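Local coordinates for YesW protein (Bacillus subtilis, PDB 2Z8R) that cleaves the rhamnogalacturonan type I of plant cell-wall pectin by endo-type elimination, releasing oligosaccharides, and requires calcium or manganese for activity, at residues Q180-D185 / W553-Y558. Numbering follows the deposited sequence.
Sequences QFMVYD and WQNIAY. With CA (calcium ion), chain J; CA (calcium ion), chain I.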
# COMPACT_ATOMS: atom_id res chain seq x y z
N GLN A 180 -1.28 9.87 -7.71
CA GLN A 180 -1.58 8.59 -7.06
C GLN A 180 -1.16 7.54 -8.06
O GLN A 180 -1.76 7.41 -9.13
CB GLN A 180 -3.09 8.47 -6.78
CG GLN A 180 -3.73 9.74 -6.16
CD GLN A 180 -3.05 10.26 -4.89
OE1 GLN A 180 -3.15 11.46 -4.55
NE2 GLN A 180 -2.40 9.37 -4.17
N PHE A 181 -0.08 6.80 -7.75
CA PHE A 181 0.54 5.96 -8.78
C PHE A 181 0.31 4.48 -8.54
O PHE A 181 0.55 3.98 -7.44
CB PHE A 181 2.03 6.30 -8.99
CG PHE A 181 2.90 6.12 -7.76
CD1 PHE A 181 3.76 5.02 -7.64
CD2 PHE A 181 2.90 7.08 -6.75
CE1 PHE A 181 4.58 4.88 -6.52
CE2 PHE A 181 3.72 6.93 -5.62
CZ PHE A 181 4.55 5.82 -5.51
N MET A 182 -0.14 3.79 -9.59
CA MET A 182 -0.46 2.38 -9.49
C MET A 182 0.60 1.56 -10.19
O MET A 182 0.93 1.81 -11.35
CB MET A 182 -1.84 2.09 -10.11
CG MET A 182 -3.00 2.57 -9.26
SD MET A 182 -3.04 1.81 -7.62
CE MET A 182 -2.66 3.23 -6.60
N VAL A 183 1.13 0.58 -9.47
CA VAL A 183 2.14 -0.32 -10.01
C VAL A 183 1.56 -1.73 -10.00
O VAL A 183 1.21 -2.25 -8.94
CB VAL A 183 3.46 -0.25 -9.20
CG1 VAL A 183 4.53 -1.15 -9.85
CG2 VAL A 183 3.94 1.19 -9.10
N TYR A 184 1.43 -2.33 -11.17
CA TYR A 184 0.77 -3.62 -11.25
C TYR A 184 0.93 -4.21 -12.62
O TYR A 184 1.05 -3.48 -13.61
CB TYR A 184 -0.74 -3.48 -10.94
CG TYR A 184 -1.29 -4.69 -10.21
CD1 TYR A 184 -1.14 -4.80 -8.83
CD2 TYR A 184 -1.92 -5.73 -10.89
CE1 TYR A 184 -1.61 -5.91 -8.14
CE2 TYR A 184 -2.39 -6.86 -10.20
CZ TYR A 184 -2.24 -6.93 -8.82
OH TYR A 184 -2.70 -8.02 -8.13
N ASP A 185 0.91 -5.54 -12.69
CA ASP A 185 0.85 -6.22 -13.98
C ASP A 185 -0.59 -6.22 -14.46
O ASP A 185 -1.34 -7.17 -14.23
CB ASP A 185 1.41 -7.63 -13.85
CG ASP A 185 1.38 -8.39 -15.17
OD1 ASP A 185 1.22 -7.75 -16.23
OD2 ASP A 185 1.53 -9.64 -15.14
N TRP A 553 -2.29 0.32 -3.19
CA TRP A 553 -2.81 1.64 -2.80
C TRP A 553 -2.13 2.28 -1.60
O TRP A 553 -2.53 3.37 -1.19
CB TRP A 553 -4.35 1.69 -2.68
CG TRP A 553 -5.03 0.69 -1.74
CD1 TRP A 553 -5.94 -0.27 -2.11
CD2 TRP A 553 -4.94 0.61 -0.29
NE1 TRP A 553 -6.38 -0.96 -1.01
CE2 TRP A 553 -5.78 -0.45 0.12
CE3 TRP A 553 -4.18 1.28 0.69
CZ2 TRP A 553 -5.90 -0.84 1.46
CZ3 TRP A 553 -4.30 0.88 2.03
CH2 TRP A 553 -5.15 -0.17 2.40
N GLN A 554 -1.10 1.65 -1.04
CA GLN A 554 -0.48 2.22 0.18
C GLN A 554 -0.06 3.67 -0.01
O GLN A 554 -0.27 4.51 0.88
CB GLN A 554 0.71 1.40 0.65
CG GLN A 554 1.13 1.80 2.06
CD GLN A 554 2.09 0.81 2.65
OE1 GLN A 554 1.75 -0.37 2.81
NE2 GLN A 554 3.29 1.27 2.94
N ASN A 555 0.51 3.99 -1.18
CA ASN A 555 1.00 5.35 -1.41
C ASN A 555 -0.10 6.38 -1.43
O ASN A 555 0.16 7.55 -1.16
CB ASN A 555 1.83 5.46 -2.69
CG ASN A 555 1.01 5.32 -3.96
OD1 ASN A 555 0.84 4.21 -4.49
ND2 ASN A 555 0.50 6.43 -4.46
N ILE A 556 -1.32 5.99 -1.78
CA ILE A 556 -2.29 7.05 -2.13
C ILE A 556 -2.65 7.97 -0.97
O ILE A 556 -2.86 7.54 0.17
CB ILE A 556 -3.54 6.51 -2.85
CG1 ILE A 556 -4.51 5.84 -1.89
CG2 ILE A 556 -3.13 5.57 -4.01
CD1 ILE A 556 -5.86 5.46 -2.55
N ALA A 557 -2.68 9.27 -1.30
CA ALA A 557 -3.10 10.31 -0.38
C ALA A 557 -2.56 10.01 1.02
O ALA A 557 -1.34 9.93 1.18
CB ALA A 557 -4.62 10.47 -0.42
N TYR A 558 -3.42 9.87 2.04
CA TYR A 558 -2.93 9.58 3.39
C TYR A 558 -2.78 8.09 3.58
O TYR A 558 -3.74 7.37 3.91
CB TYR A 558 -3.81 10.20 4.47
CG TYR A 558 -3.82 11.72 4.48
CD1 TYR A 558 -2.80 12.47 3.87
CD2 TYR A 558 -4.83 12.41 5.14
CE1 TYR A 558 -2.82 13.87 3.90
CE2 TYR A 558 -4.85 13.81 5.18
CZ TYR A 558 -3.84 14.52 4.54
OH TYR A 558 -3.85 15.91 4.56
CA CA J . 0.70 9.41 0.13
CA CA I . 2.38 -6.28 -17.82
O HOH W 1 0.27 10.55 -1.90
O HOH W 2 1.39 11.44 0.99
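One face of the Phe181 ring carries the side-chain amide of Asn555, stacked with the two planes 23° apart. Asn555 CG lies 3.6 Å above the ring plane, displaced toward the rim on the CE2 side, while Asn555 CB approaches Phe181 CE2 at 3.8 Å. In both residues CG lies between the backbone N and the carbonyl carbon (chi1 60° in Phe181, 70° in Asn555), which brings ring and amide together. Ile131 and Lys133 of strand 129-136 also touch the Phe181 side chain. Without the ring, as with an alanine here, the Asn555 amide would probably lose the face it stacks on and a gap would open toward strand 129-136. Beside the stack, Met182, bent at chi2 and chi3, brings its CE to 3.5 Å from Ile556 CG2, a buried apolar contact. The 553-556 segment is a type I turn closed by Ile556 N to Trp553 O at 2.9 Å. Asn555 O, within the turn, and Ala557 O, just after it, bind a calcium ion at 2.3 and 2.4 Å, with two waters, Asp116 and Asn559 as further ligands; Tyr558 binds substrate. Strand 182-184, at the edge of a four-stranded antiparallel sheet consistent with a propeller blade, leads to Asp185, a ligand of a second calcium. Asn555 thus stacks its side chain on Phe181 and gives its carbonyl to calcium, and the stack probably helps fix the segment presenting these ligands.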